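Local atomic coordinates of capsule biosynthesis protein capD (Bacillus anthracis, PDB entry 3G9K), a protein that cleaves the poly-gamma-D-glutamate capsule and links it by an amide bond to meso-diaminopimelic acid of the peptidoglycan, as a transpeptidase of the gamma-glutamyltransferase family. Residues V5-D8 against T12-S15; E70-G75 against D91-G96; P83-P88 against G147-L152. All coordinates share one frame; numbering follows the deposited sequence.

Interaction 1. Residues V5-D8 against T12-S15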
ATOM      1  N   VAL B   5      -7.752  -0.190  -3.960  1.00 15.30           N
ATOM      2  CA  VAL B   5      -9.067  -0.384  -3.353  1.00 16.27           C
ATOM      3  C   VAL B   5     -10.023  -0.869  -4.429  1.00 16.46           C
ATOM      4  O   VAL B   5      -9.996  -0.356  -5.562  1.00 15.50           O
ATOM      5  CB  VAL B   5      -9.597   0.923  -2.737  1.00 15.87           C
ATOM      6  CG1 VAL B   5     -10.892   0.646  -1.903  1.00 14.39           C
ATOM      7  CG2 VAL B   5      -8.475   1.586  -1.892  1.00 14.82           C
ATOM      8  N   ILE B   6     -10.807  -1.871  -4.071  1.00 18.19           N
ATOM      9  CA  ILE B   6     -11.829  -2.445  -4.960  1.00 18.68           C
ATOM     10  C   ILE B   6     -13.140  -2.541  -4.212  1.00 19.07           C
ATOM     11  O   ILE B   6     -13.135  -2.888  -3.063  1.00 18.88           O
ATOM     12  CB  ILE B   6     -11.441  -3.816  -5.403  1.00 19.01           C
ATOM     13  CG1 ILE B   6     -10.065  -3.754  -6.058  1.00 19.45           C
ATOM     14  CG2 ILE B   6     -12.501  -4.390  -6.418  1.00 20.32           C
ATOM     15  CD1 ILE B   6      -9.528  -5.114  -6.421  1.00 20.16           C
ATOM     16  N   ILE B   7     -14.244  -2.206  -4.877  1.00 19.67           N
ATOM     17  CA  ILE B   7     -15.582  -2.507  -4.324  1.00 20.93           C
ATOM     18  C   ILE B   7     -16.393  -3.214  -5.372  1.00 21.05           C
ATOM     19  O   ILE B   7     -16.357  -2.815  -6.540  1.00 21.93           O
ATOM     20  CB  ILE B   7     -16.329  -1.244  -3.878  1.00 20.61           C
ATOM     21  CG1 ILE B   7     -15.460  -0.436  -2.894  1.00 20.89           C
ATOM     22  CG2 ILE B   7     -17.686  -1.638  -3.302  1.00 20.94           C
ATOM     23  CD1 ILE B   7     -16.138   0.821  -2.362  1.00 20.18           C
ATOM     24  N   ASP B   8     -17.042  -4.313  -4.980  1.00 23.86           N
ATOM     25  CA  ASP B   8     -17.805  -5.125  -5.939  1.00 26.04           C
ATOM     26  C   ASP B   8     -19.339  -4.946  -5.789  1.00 27.13           C
ATOM     27  O   ASP B   8     -19.790  -4.078  -5.044  1.00 26.26           O
ATOM     28  CB  ASP B   8     -17.375  -6.603  -5.884  1.00 25.62           C
ATOM     29  CG  ASP B   8     -17.776  -7.296  -4.617  1.00 22.55           C
ATOM     30  OD1 ASP B   8     -18.659  -6.801  -3.858  1.00 24.61           O
ATOM     31  OD2 ASP B   8     -17.145  -8.335  -4.324  1.00 22.30           O
ATOM     32  N   THR B  12     -18.653  -5.548  -1.066  1.00 25.83           N
ATOM     33  CA  THR B  12     -17.462  -5.981  -0.340  1.00 24.26           C
ATOM     34  C   THR B  12     -16.356  -5.020  -0.772  1.00 23.22           C
ATOM     35  O   THR B  12     -16.269  -4.667  -1.937  1.00 23.06           O
ATOM     36  CB  THR B  12     -17.055  -7.417  -0.667  1.00 24.94           C
ATOM     37  OG1 THR B  12     -18.132  -8.299  -0.313  1.00 25.31           O
ATOM     38  CG2 THR B  12     -15.795  -7.810   0.071  1.00 24.63           C
ATOM     39  N   VAL B  13     -15.545  -4.602   0.186  1.00 21.61           N
ATOM     40  CA  VAL B  13     -14.455  -3.656  -0.069  1.00 21.78           C
ATOM     41  C   VAL B  13     -13.145  -4.342   0.279  1.00 19.94           C
ATOM     42  O   VAL B  13     -12.955  -4.931   1.341  1.00 20.00           O
ATOM     43  CB  VAL B  13     -14.662  -2.257   0.604  1.00 22.34           C
ATOM     44  CG1 VAL B  13     -15.363  -2.361   1.906  1.00 25.76           C
ATOM     45  CG2 VAL B  13     -13.368  -1.423   0.737  1.00 19.77           C
ATOM     46  N   VAL B  14     -12.236  -4.300  -0.667  1.00 17.52           N
ATOM     47  CA  VAL B  14     -10.899  -4.733  -0.390  1.00 16.94           C
ATOM     48  C   VAL B  14     -10.002  -3.491  -0.377  1.00 16.55           C
ATOM     49  O   VAL B  14     -10.042  -2.678  -1.322  1.00 16.29           O
ATOM     50  CB  VAL B  14     -10.373  -5.674  -1.521  1.00 16.58           C
ATOM     51  CG1 VAL B  14      -8.864  -5.904  -1.367  1.00 16.65           C
ATOM     52  CG2 VAL B  14     -11.166  -7.019  -1.572  1.00 14.99           C
ATOM     53  N   SER B  15      -9.123  -3.419   0.605  1.00 15.32           N
ATOM     54  CA  SER B  15      -8.112  -2.355   0.664  1.00 16.32           C
ATOM     55  C   SER B  15      -6.800  -3.065   0.912  1.00 16.65           C
ATOM     56  O   SER B  15      -6.629  -3.701   1.978  1.00 18.24           O
ATOM     57  CB  SER B  15      -8.454  -1.406   1.793  1.00 16.63           C
ATOM     58  OG  SER B  15      -7.644  -0.266   1.805  1.00 16.01           O
TER
HETATM   59  O   HOH W   1     -18.193 -10.275  -2.809  1.00 38.18           O
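Asp8 turns its CG in between its own backbone N and carbonyl carbon (chi1 69°), which swings the carboxylate across the end of the hairpin to Thr12, while Thr12 keeps OG1 beside its own N. The Thr12 N-H reaches Asp8 OD1 at 3.1 Å (N to OD1), arriving from above the carboxylate, 40° out of its plane. A water spans the same two side chains: it donates to Asp8 OD2 at 2.7 Å and accepts from Thr12 OG1 at 3.2 Å. The backbone adds a further bond across the turn, Asp8 N to Thr12 O at 3.2 Å.

Beyond this turn the strands run antiparallel. Ile6 and Val14 form the hydrogen-bonded pair, Ile6 N to Val14 O 3.0 Å and Val14 N to Ile6 O 2.9 Å. The non-hydrogen-bonded pairs Val5-Ser15 and Ile7-Val13 flank it, and CA-H...O contacts, such as Val5 CA to Val14 O, lie between the strands there. On the face carrying Val5, Ile7 and Val13 the side chains stand alongside one another: Val13 CG2 lies 4.2 Å from Val5 CG1, and Val13 CB lies 4.0 Å from Ile7 CG1. Leu152 packs on Val5 and Ile7 there. Ile6 and Val14 face the other way, against Leu38 and Met71 of the partner CapD chain, a strand of which pairs antiparallel with this hairpin, so that the sheet runs on across the interface.

This hairpin opens the chain that begins with the nucleophile Thr1, as in Ntn hydrolases. The Asp8 carboxylate is gripped at both oxygens, OD1 by Thr12 N and weakly by Asp10 N, OD2 by the water and by Ala44 N of the partner chain; these N-H and water donors would probably favour its ionised form.

Interaction 2. Residues E70-G75 against D91-G96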
ATOM      1  N   GLU B  70     -22.610   5.419   3.844  1.00 29.97           N
ATOM      2  CA  GLU B  70     -21.304   5.617   3.195  1.00 29.31           C
ATOM      3  C   GLU B  70     -20.250   4.561   3.531  1.00 28.47           C
ATOM      4  O   GLU B  70     -20.081   4.186   4.691  1.00 28.92           O
ATOM      5  CB  GLU B  70     -20.735   7.005   3.518  1.00 29.41           C
ATOM      6  CG  GLU B  70     -19.533   7.356   2.634  1.00 30.44           C
ATOM      7  CD  GLU B  70     -18.973   8.749   2.872  1.00 30.23           C
ATOM      8  OE1 GLU B  70     -18.271   8.956   3.871  1.00 36.41           O
ATOM      9  OE2 GLU B  70     -19.226   9.636   2.053  1.00 34.63           O
ATOM     10  N   THR B  71     -19.522   4.119   2.506  1.00 26.73           N
ATOM     11  CA  THR B  71     -18.385   3.202   2.705  1.00 26.09           C
ATOM     12  C   THR B  71     -17.173   3.779   2.036  1.00 24.44           C
ATOM     13  O   THR B  71     -17.269   4.244   0.936  1.00 24.83           O
ATOM     14  CB  THR B  71     -18.727   1.802   2.180  1.00 26.17           C
ATOM     15  OG1 THR B  71     -19.775   1.268   3.021  1.00 26.38           O
ATOM     16  CG2 THR B  71     -17.497   0.854   2.190  1.00 26.18           C
ATOM     17  N   ILE B  72     -16.051   3.807   2.750  1.00 22.63           N
ATOM     18  CA  ILE B  72     -14.791   4.309   2.225  1.00 21.38           C
ATOM     19  C   ILE B  72     -13.699   3.253   2.370  1.00 20.38           C
ATOM     20  O   ILE B  72     -13.521   2.692   3.430  1.00 20.45           O
ATOM     21  CB  ILE B  72     -14.281   5.577   2.942  1.00 20.52           C
ATOM     22  CG1 ILE B  72     -15.293   6.707   2.886  1.00 21.53           C
ATOM     23  CG2 ILE B  72     -12.968   6.069   2.330  1.00 21.19           C
ATOM     24  CD1 ILE B  72     -14.905   7.840   3.861  1.00 21.28           C
ATOM     25  N   GLY B  73     -12.978   2.992   1.275  1.00 19.40           N
ATOM     26  CA  GLY B  73     -11.738   2.171   1.310  1.00 18.45           C
ATOM     27  C   GLY B  73     -10.583   3.091   0.941  1.00 17.12           C
ATOM     28  O   GLY B  73     -10.688   3.860  -0.002  1.00 16.31           O
ATOM     29  N   ILE B  74      -9.489   3.040   1.685  1.00 15.06           N
ATOM     30  CA  ILE B  74      -8.435   4.035   1.531  1.00 15.01           C
ATOM     31  C   ILE B  74      -7.115   3.445   2.014  1.00 14.86           C
ATOM     32  O   ILE B  74      -7.071   2.580   2.916  1.00 16.70           O
ATOM     33  CB  ILE B  74      -8.788   5.403   2.253  1.00 14.18           C
ATOM     34  CG1 ILE B  74      -7.853   6.544   1.916  1.00 15.18           C
ATOM     35  CG2 ILE B  74      -8.842   5.214   3.850  1.00 14.09           C
ATOM     36  CD1 ILE B  74      -8.390   7.920   2.246  1.00 15.23           C
ATOM     37  N   GLY B  75      -6.032   3.955   1.434  1.00 14.49           N
ATOM     38  CA  GLY B  75      -4.691   3.621   1.881  1.00 13.63           C
ATOM     39  C   GLY B  75      -3.671   4.382   1.087  1.00 14.01           C
ATOM     40  O   GLY B  75      -4.024   5.104   0.145  1.00 14.86           O
ATOM     41  N   ASP B  91      -9.223  13.802   8.194  1.00 24.87           N
ATOM     42  CA  ASP B  91      -9.671  14.912   9.072  1.00 24.77           C
ATOM     43  C   ASP B  91     -10.437  15.961   8.267  1.00 25.16           C
ATOM     44  O   ASP B  91     -11.546  16.348   8.621  1.00 25.24           O
ATOM     45  CB  ASP B  91      -8.474  15.602   9.746  1.00 25.40           C
ATOM     46  CG  ASP B  91      -8.884  16.775  10.626  1.00 25.52           C
ATOM     47  OD1 ASP B  91      -9.655  16.532  11.577  1.00 22.41           O
ATOM     48  OD2 ASP B  91      -8.448  17.928  10.363  1.00 28.26           O
ATOM     49  N   LYS B  92      -9.847  16.414   7.173  1.00 24.87           N
ATOM     50  CA  LYS B  92     -10.523  17.387   6.318  1.00 25.19           C
ATOM     51  C   LYS B  92     -11.794  16.813   5.653  1.00 24.88           C
ATOM     52  O   LYS B  92     -12.800  17.526   5.484  1.00 24.84           O
ATOM     53  CB  LYS B  92      -9.549  17.929   5.269  1.00 25.62           C
ATOM     54  CG  LYS B  92      -8.427  18.800   5.844  1.00 26.13           C
ATOM     55  CD  LYS B  92      -7.458  19.259   4.769  1.00 26.84           C
ATOM     56  CE  LYS B  92      -6.007  19.332   5.267  1.00 29.40           C
ATOM     57  NZ  LYS B  92      -5.036  19.334   4.125  1.00 28.40           N
ATOM     58  N   TYR B  93     -11.748  15.547   5.252  1.00 24.91           N
ATOM     59  CA  TYR B  93     -12.858  14.949   4.539  1.00 25.32           C
ATOM     60  C   TYR B  93     -14.080  14.845   5.442  1.00 26.20           C
ATOM     61  O   TYR B  93     -15.195  15.206   5.037  1.00 25.80           O
ATOM     62  CB  TYR B  93     -12.514  13.561   3.945  1.00 25.53           C
ATOM     63  CG  TYR B  93     -13.706  12.951   3.226  1.00 24.11           C
ATOM     64  CD1 TYR B  93     -14.115  13.442   1.987  1.00 23.12           C
ATOM     65  CD2 TYR B  93     -14.469  11.951   3.824  1.00 24.42           C
ATOM     66  CE1 TYR B  93     -15.214  12.936   1.360  1.00 22.85           C
ATOM     67  CE2 TYR B  93     -15.576  11.437   3.199  1.00 26.09           C
ATOM     68  CZ  TYR B  93     -15.940  11.930   1.953  1.00 26.38           C
ATOM     69  OH  TYR B  93     -17.060  11.426   1.337  1.00 27.84           O
ATOM     70  N   THR B  94     -13.866  14.372   6.666  1.00 26.88           N
ATOM     71  CA  THR B  94     -14.971  14.069   7.564  1.00 28.17           C
ATOM     72  C   THR B  94     -15.553  15.327   8.179  1.00 29.51           C
ATOM     73  O   THR B  94     -16.689  15.308   8.632  1.00 30.90           O
ATOM     74  CB  THR B  94     -14.556  13.133   8.716  1.00 27.81           C
ATOM     75  OG1 THR B  94     -13.369  13.642   9.350  1.00 26.75           O
ATOM     76  CG2 THR B  94     -14.340  11.695   8.186  1.00 25.94           C
ATOM     77  N   HIS B  95     -14.759  16.388   8.214  1.00 30.11           N
ATOM     78  CA  HIS B  95     -15.208  17.706   8.669  1.00 30.38           C
ATOM     79  C   HIS B  95     -15.750  18.599   7.542  1.00 31.08           C
ATOM     80  O   HIS B  95     -16.065  19.769   7.784  1.00 31.79           O
ATOM     81  CB  HIS B  95     -14.072  18.391   9.414  1.00 29.98           C
ATOM     82  CG  HIS B  95     -13.723  17.719  10.698  1.00 31.61           C
ATOM     83  ND1 HIS B  95     -14.360  18.020  11.880  1.00 32.74           N
ATOM     84  CD2 HIS B  95     -12.844  16.730  10.986  1.00 29.83           C
ATOM     85  CE1 HIS B  95     -13.880  17.255  12.843  1.00 31.07           C
ATOM     86  NE2 HIS B  95     -12.957  16.469  12.328  1.00 32.16           N
ATOM     87  N   GLY B  96     -15.863  18.061   6.317  1.00 31.48           N
ATOM     88  CA  GLY B  96     -16.650  18.709   5.225  1.00 31.22           C
ATOM     89  C   GLY B  96     -15.912  19.664   4.309  1.00 31.49           C
ATOM     90  O   GLY B  96     -16.525  20.463   3.608  1.00 31.47           O
TER
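Ile72 and Tyr93 are the nearest backbone neighbours here, yet their CA atoms stay 11.1 Å apart: strand 70-75 and the last turn of helix 82-94 meet through side chains alone. The helix ends in a Schellman motif, with Gly96 at positive phi and its N returning to Tyr93 O at 3.2 Å. Tyr93 holds its CG anti to the backbone N (chi1 179°), which carries the ring out toward the sheet. Glu70, its chain extended beyond CG, comes to meet it from the opposite direction. Tyr93 OH donates to Glu70 OE2 at 2.9 Å, striking the oxygen from above the carboxylate, 36° off its plane. The other oxygen, OE1, lies at the ring edge, 3.7 Å from Tyr93 CE2, with carboxylate and ring planes turned 30° apart. Ile72 slides past the ring in the opposite sense and sets its CD1 obliquely against the same CE2, also at 3.7 Å. Ile153 of the adjoining strand 150-155, together with Leu100 and Ile103 of helix 100-105, packs against Tyr93, completing a helix-on-sheet contact.

Two phenols divide the Glu70 carboxylate between them: Tyr93 grips OE2, and Tyr231 of the partner CapD chain bonds OE1, the oxygen that also lies at the Tyr93 ring edge. Glu70 thus bonds to a phenol of its own chain and to one of the partner chain.

Interaction 3. Residues P83-P88 against G147-L152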
ATOM      1  N   PRO B  83       0.720   7.217   8.143  1.00 22.66           N
ATOM      2  CA  PRO B  83      -0.373   7.792   8.934  1.00 23.24           C
ATOM      3  C   PRO B  83      -0.345   9.303   9.039  1.00 22.78           C
ATOM      4  O   PRO B  83      -1.382   9.906   9.232  1.00 23.30           O
ATOM      5  CB  PRO B  83      -0.218   7.140  10.287  1.00 23.15           C
ATOM      6  CG  PRO B  83       1.176   6.760  10.369  1.00 25.31           C
ATOM      7  CD  PRO B  83       1.638   6.431   8.973  1.00 23.42           C
ATOM      8  N   GLN B  84       0.829   9.903   8.869  1.00 22.76           N
ATOM      9  CA  GLN B  84       0.930  11.377   8.735  1.00 23.81           C
ATOM     10  C   GLN B  84       0.327  11.900   7.452  1.00 22.21           C
ATOM     11  O   GLN B  84      -0.125  13.012   7.397  1.00 22.10           O
ATOM     12  CB  GLN B  84       2.378  11.830   8.824  1.00 24.35           C
ATOM     13  CG  GLN B  84       2.970  11.630  10.234  1.00 25.51           C
ATOM     14  CD  GLN B  84       4.252  12.390  10.386  1.00 26.91           C
ATOM     15  OE1 GLN B  84       5.336  11.807  10.452  1.00 34.43           O
ATOM     16  NE2 GLN B  84       4.145  13.693  10.366  1.00 27.31           N
ATOM     17  N   ILE B  85       0.380  11.089   6.400  1.00 21.18           N
ATOM     18  CA  ILE B  85      -0.251  11.421   5.154  1.00 20.07           C
ATOM     19  C   ILE B  85      -1.762  11.292   5.249  1.00 19.37           C
ATOM     20  O   ILE B  85      -2.492  12.223   4.859  1.00 20.42           O
ATOM     21  CB  ILE B  85       0.333  10.527   4.022  1.00 19.66           C
ATOM     22  CG1 ILE B  85       1.805  10.920   3.769  1.00 19.92           C
ATOM     23  CG2 ILE B  85      -0.501  10.622   2.740  1.00 19.17           C
ATOM     24  CD1 ILE B  85       2.662   9.844   3.158  1.00 19.33           C
ATOM     25  N   LEU B  86      -2.239  10.162   5.802  1.00 19.82           N
ATOM     26  CA  LEU B  86      -3.664   9.872   5.820  1.00 19.41           C
ATOM     27  C   LEU B  86      -4.484  10.697   6.809  1.00 19.46           C
ATOM     28  O   LEU B  86      -5.661  10.967   6.554  1.00 17.71           O
ATOM     29  CB  LEU B  86      -3.911   8.369   6.034  1.00 19.12           C
ATOM     30  CG  LEU B  86      -3.520   7.473   4.832  1.00 18.74           C
ATOM     31  CD1 LEU B  86      -3.543   5.986   5.184  1.00 19.13           C
ATOM     32  CD2 LEU B  86      -4.402   7.762   3.575  1.00 16.79           C
ATOM     33  N   THR B  87      -3.893  11.077   7.951  1.00 19.83           N
ATOM     34  CA  THR B  87      -4.696  11.711   9.012  1.00 19.86           C
ATOM     35  C   THR B  87      -5.289  13.071   8.621  1.00 19.49           C
ATOM     36  O   THR B  87      -6.488  13.232   8.750  1.00 20.93           O
ATOM     37  CB  THR B  87      -3.939  11.768  10.354  1.00 19.16           C
ATOM     38  OG1 THR B  87      -3.712  10.448  10.792  1.00 19.33           O
ATOM     39  CG2 THR B  87      -4.713  12.545  11.431  1.00 19.27           C
ATOM     40  N   PRO B  88      -4.468  14.023   8.117  1.00 19.45           N
ATOM     41  CA  PRO B  88      -5.046  15.288   7.668  1.00 19.61           C
ATOM     42  C   PRO B  88      -6.044  15.103   6.497  1.00 19.37           C
ATOM     43  O   PRO B  88      -7.050  15.799   6.420  1.00 19.60           O
ATOM     44  CB  PRO B  88      -3.830  16.126   7.268  1.00 20.06           C
ATOM     45  CG  PRO B  88      -2.640  15.445   7.794  1.00 20.38           C
ATOM     46  CD  PRO B  88      -3.005  13.999   7.945  1.00 19.54           C
ATOM     47  N   GLY B 147       3.641  10.252  -0.624  1.00 20.98           N
ATOM     48  CA  GLY B 147       2.723   9.096  -0.699  1.00 20.79           C
ATOM     49  C   GLY B 147       1.989   8.943  -2.008  1.00 20.59           C
ATOM     50  O   GLY B 147       2.449   9.394  -3.028  1.00 21.61           O
ATOM     51  N   GLY B 148       0.817   8.320  -1.948  1.00 20.29           N
ATOM     52  CA  GLY B 148       0.047   7.934  -3.144  1.00 19.28           C
ATOM     53  C   GLY B 148      -1.293   7.383  -2.731  1.00 18.22           C
ATOM     54  O   GLY B 148      -1.535   6.146  -2.849  1.00 19.11           O
ATOM     55  N   VAL B 149      -2.145   8.271  -2.242  1.00 17.65           N
ATOM     56  CA  VAL B 149      -3.419   7.882  -1.607  1.00 17.70           C
ATOM     57  C   VAL B 149      -4.390   7.428  -2.707  1.00 17.34           C
ATOM     58  O   VAL B 149      -4.599   8.133  -3.699  1.00 17.39           O
ATOM     59  CB  VAL B 149      -4.038   9.032  -0.782  1.00 18.71           C
ATOM     60  CG1 VAL B 149      -5.429   8.623  -0.200  1.00 17.25           C
ATOM     61  CG2 VAL B 149      -3.063   9.524   0.347  1.00 15.98           C
ATOM     62  N   GLN B 150      -4.966   6.246  -2.524  1.00 16.18           N
ATOM     63  CA  GLN B 150      -5.964   5.681  -3.418  1.00 16.22           C
ATOM     64  C   GLN B 150      -7.178   5.330  -2.583  1.00 16.53           C
ATOM     65  O   GLN B 150      -7.028   4.765  -1.515  1.00 16.12           O
ATOM     66  CB  GLN B 150      -5.442   4.401  -4.059  1.00 17.05           C
ATOM     67  CG  GLN B 150      -4.220   4.617  -4.800  1.00 14.76           C
ATOM     68  CD  GLN B 150      -4.424   5.314  -6.139  1.00 17.47           C
ATOM     69  OE1 GLN B 150      -5.483   5.214  -6.822  1.00 19.99           O
ATOM     70  NE2 GLN B 150      -3.407   6.004  -6.533  1.00 13.44           N
ATOM     71  N   ALA B 151      -8.362   5.627  -3.101  1.00 16.00           N
ATOM     72  CA  ALA B 151      -9.597   5.437  -2.339  1.00 16.65           C
ATOM     73  C   ALA B 151     -10.798   5.155  -3.279  1.00 17.14           C
ATOM     74  O   ALA B 151     -10.785   5.530  -4.473  1.00 16.59           O
ATOM     75  CB  ALA B 151      -9.878   6.685  -1.536  1.00 16.50           C
ATOM     76  N   LEU B 152     -11.784   4.444  -2.751  1.00 18.04           N
ATOM     77  CA  LEU B 152     -13.143   4.411  -3.335  1.00 18.05           C
ATOM     78  C   LEU B 152     -14.122   4.777  -2.243  1.00 19.41           C
ATOM     79  O   LEU B 152     -13.878   4.516  -1.074  1.00 18.57           O
ATOM     80  CB  LEU B 152     -13.481   3.037  -3.950  1.00 18.78           C
ATOM     81  CG  LEU B 152     -12.675   2.575  -5.152  1.00 18.34           C
ATOM     82  CD1 LEU B 152     -13.047   1.081  -5.414  1.00 18.09           C
ATOM     83  CD2 LEU B 152     -12.888   3.413  -6.429  1.00 17.33           C
TER
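Helix-on-sheet packing of the Ntn-hydrolase layered alpha/beta fold joins Ile85 and Leu86 of helix 82-94 to the segment leading into strand 150-155. The contact is buried, its centre about 3 Å from the centre of the chain; its side-chain contacts are apolar and no hydrogen bond crosses it. Val149 provides the central contact, facing the helix just before the strand starts. Its CG2, anti to the carbonyl carbon and beside the backbone N, lies 3.7 Å from Ile85 CG2, the two side chains sliding past each other in opposite directions. The Leu86 chain leaves the helix to one side, but its CD2 methyl turns back at a slant to Val149, touching CG2 at 3.9 Å and CG1 at 4.0 Å. Two residues before Val149, Ile85 CD1 rests on backbone, 3.9 Å from Gly147 N.

Substrate-binding residues lie next to this layer. The side chains of Ile85 and Arg81 come within about 4 Å, and Gly147 O accepts a hydrogen bond from Arg169 NE; Ile74 of strand 70-75 packs on both Leu86 and Val149. The helix kinks at Pro88, whose N carries no hydrogen to bond the preceding turn. Thr87, just before Pro88, gives both N (3.1 Å) and OG1 (2.9 Å) to Pro83 O, which they reach from opposite faces of its carbonyl plane.

Interactions 2 and 3 share helix 82-94 and the antiparallel sheet in which strands 70-75 and 150-155 are neighbours, joined by Gly73 N to Leu152 O at 2.9 Å and Gly75 O to Gln150 N at 3.1 Å; their centres are about 10 Å apart. Interaction 1 packs its Val5, Ile7 and Val13 face on the same sheet: Val5 CG1 lies 3.7 Å from Gly73 CA, and Leu152 CD1 is 3.5 Å from Ile7 N. Interaction 3 comes close to the pocket, with Gly147 about 6 Å, between nearest atoms, from a bound glutamic acid. Ser15 of interaction 1 is about 11 Å, side chain to side chain, from the nucleophile Thr1, whereas interaction 2 lies away from the site.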